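Local coordinates for protein cytidine deaminase (Burkholderia pseudomallei, PDB 3DMO) that deaminates cytidine and 2'-deoxycytidine to uridine and 2'-deoxyuridine in a zinc-dependent hydrolysis, probably salvaging these nucleosides for UMP synthesis, at residues Ala73-Pro77 with Gly78-Ala82. Numbering follows the deposited sequence.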
loop_
_atom_site.group_PDB
_atom_site.type_symbol
_atom_site.label_atom_id
_atom_site.label_comp_id
_atom_site.label_asym_id
_atom_site.label_seq_id
_atom_site.Cartn_x
_atom_site.Cartn_y
_atom_site.Cartn_z
ATOM N N ALA A 73 -12.860 16.562 -3.235
ATOM C CA ALA A 73 -13.733 17.727 -3.180
ATOM C C ALA A 73 -13.055 19.009 -3.685
ATOM O O ALA A 73 -13.666 20.072 -3.682
ATOM C CB ALA A 73 -14.282 17.921 -1.746
ATOM N N GLY A 74 -11.800 18.910 -4.121
ATOM C CA GLY A 74 -11.096 20.045 -4.708
ATOM C C GLY A 74 -10.166 20.802 -3.776
ATOM O O GLY A 74 -9.693 21.886 -4.116
ATOM N N TYR A 75 -9.900 20.246 -2.600
ATOM C CA TYR A 75 -8.911 20.837 -1.708
ATOM C C TYR A 75 -7.564 20.302 -2.129
ATOM O O TYR A 75 -7.470 19.169 -2.613
ATOM C CB TYR A 75 -9.238 20.571 -0.234
ATOM C CG TYR A 75 -10.454 21.349 0.184
ATOM C CD1 TYR A 75 -10.327 22.646 0.665
ATOM C CD2 TYR A 75 -11.724 20.811 0.038
ATOM C CE1 TYR A 75 -11.447 23.391 1.013
ATOM C CE2 TYR A 75 -12.855 21.539 0.389
ATOM C CZ TYR A 75 -12.698 22.828 0.870
ATOM O OH TYR A 75 -13.802 23.561 1.220
ATOM N N ARG A 76 -6.542 21.130 -1.980
ATOM C CA ARG A 76 -5.220 20.838 -2.519
ATOM C C ARG A 76 -4.192 20.823 -1.392
ATOM O O ARG A 76 -4.465 21.305 -0.294
ATOM C CB ARG A 76 -4.889 21.885 -3.582
ATOM C CG ARG A 76 -5.771 21.743 -4.822
ATOM C CD ARG A 76 -5.965 23.070 -5.522
ATOM N NE ARG A 76 -6.748 23.991 -4.695
ATOM C CZ ARG A 76 -7.231 25.159 -5.115
ATOM N NH1 ARG A 76 -7.035 25.556 -6.369
ATOM N NH2 ARG A 76 -7.928 25.927 -4.276
ATOM N N PRO A 77 -3.006 20.242 -1.635
ATOM C CA PRO A 77 -2.003 20.272 -0.570
ATOM C C PRO A 77 -1.808 21.653 0.048
ATOM O O PRO A 77 -1.686 22.663 -0.674
ATOM C CB PRO A 77 -0.731 19.824 -1.281
ATOM C CG PRO A 77 -1.234 18.895 -2.351
ATOM C CD PRO A 77 -2.535 19.500 -2.821
ATOM N N GLY A 78 -1.794 21.691 1.375
ATOM C CA GLY A 78 -1.595 22.935 2.109
ATOM C C GLY A 78 -2.876 23.658 2.481
ATOM O O GLY A 78 -2.825 24.696 3.148
ATOM N N GLU A 79 -4.022 23.125 2.065
ATOM C CA GLU A 79 -5.313 23.769 2.355
ATOM C C GLU A 79 -6.008 23.248 3.606
ATOM O O GLU A 79 -7.211 23.470 3.781
ATOM C CB GLU A 79 -6.257 23.662 1.161
ATOM C CG GLU A 79 -5.827 24.500 -0.015
ATOM C CD GLU A 79 -6.952 24.744 -0.981
ATOM O OE1 GLU A 79 -7.335 23.809 -1.718
ATOM O OE2 GLU A 79 -7.444 25.884 -1.014
ATOM N N PHE A 80 -5.255 22.569 4.472
ATOM C CA PHE A 80 -5.813 21.990 5.699
ATOM C C PHE A 80 -5.285 22.667 6.958
ATOM O O PHE A 80 -4.086 22.929 7.081
ATOM C CB PHE A 80 -5.599 20.473 5.721
ATOM C CG PHE A 80 -5.991 19.817 4.433
ATOM C CD1 PHE A 80 -5.020 19.358 3.551
ATOM C CD2 PHE A 80 -7.332 19.736 4.069
ATOM C CE1 PHE A 80 -5.387 18.785 2.332
ATOM C CE2 PHE A 80 -7.711 19.164 2.856
ATOM C CZ PHE A 80 -6.730 18.687 1.986
ATOM N N ALA A 81 -6.202 22.977 7.869
ATOM C CA ALA A 81 -5.858 23.630 9.129
ATOM C C ALA A 81 -5.468 22.625 10.215
ATOM O O ALA A 81 -4.487 22.824 10.933
ATOM C CB ALA A 81 -7.024 24.477 9.603
ATOM N N ALA A 82 -6.247 21.553 10.336
ATOM C CA ALA A 82 -6.063 20.577 11.412
ATOM C C ALA A 82 -6.721 19.250 11.077
ATOM O O ALA A 82 -7.711 19.198 10.323
ATOM C CB ALA A 82 -6.640 21.114 12.734
#
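A type II beta turn from Arg76 to Glu79, with Pro77 and Gly78 at its corners, lies in the link between helix 62-72, which ends in a Schellman motif at Gly74, and strand 80-87 of the deaminase sheet. Its backbone is closed by Glu79 N, which donates to Arg76 O at 3.0 Å. The Glu79 side chain runs extended across the turn, back to Arg76, whose N reaches the anti lone pair of Glu79 OE1 at 2.8 Å. Arg76 adds a side-on salt bridge. Its chain bends at chi3 (-67°), bringing NE round to Glu79 OE1 at 3.0 Å, close to the guanidinium plane but from above the carboxylate plane; NH2 takes Glu79 OE2 in a longer bond of 3.3 Å. The guanidinium and carboxylate planes lie 61° apart, so the pair is not coplanar. Next to this polar cluster, Tyr75 CB packs on Phe80 CE2 at 3.7 Å, while Phe80 itself is buried against Leu67, Ala70 and Leu71 of the preceding helix. The hydroxyl of Tyr75 is hydrogen-bonded to Asp42. With OE1 gripped by a backbone and a side-chain nitrogen, and OE2 shared with Asn41, the carboxylate is fixed in rotation and probably favoured as the anion, tying the turn to the loop after strand 34-40.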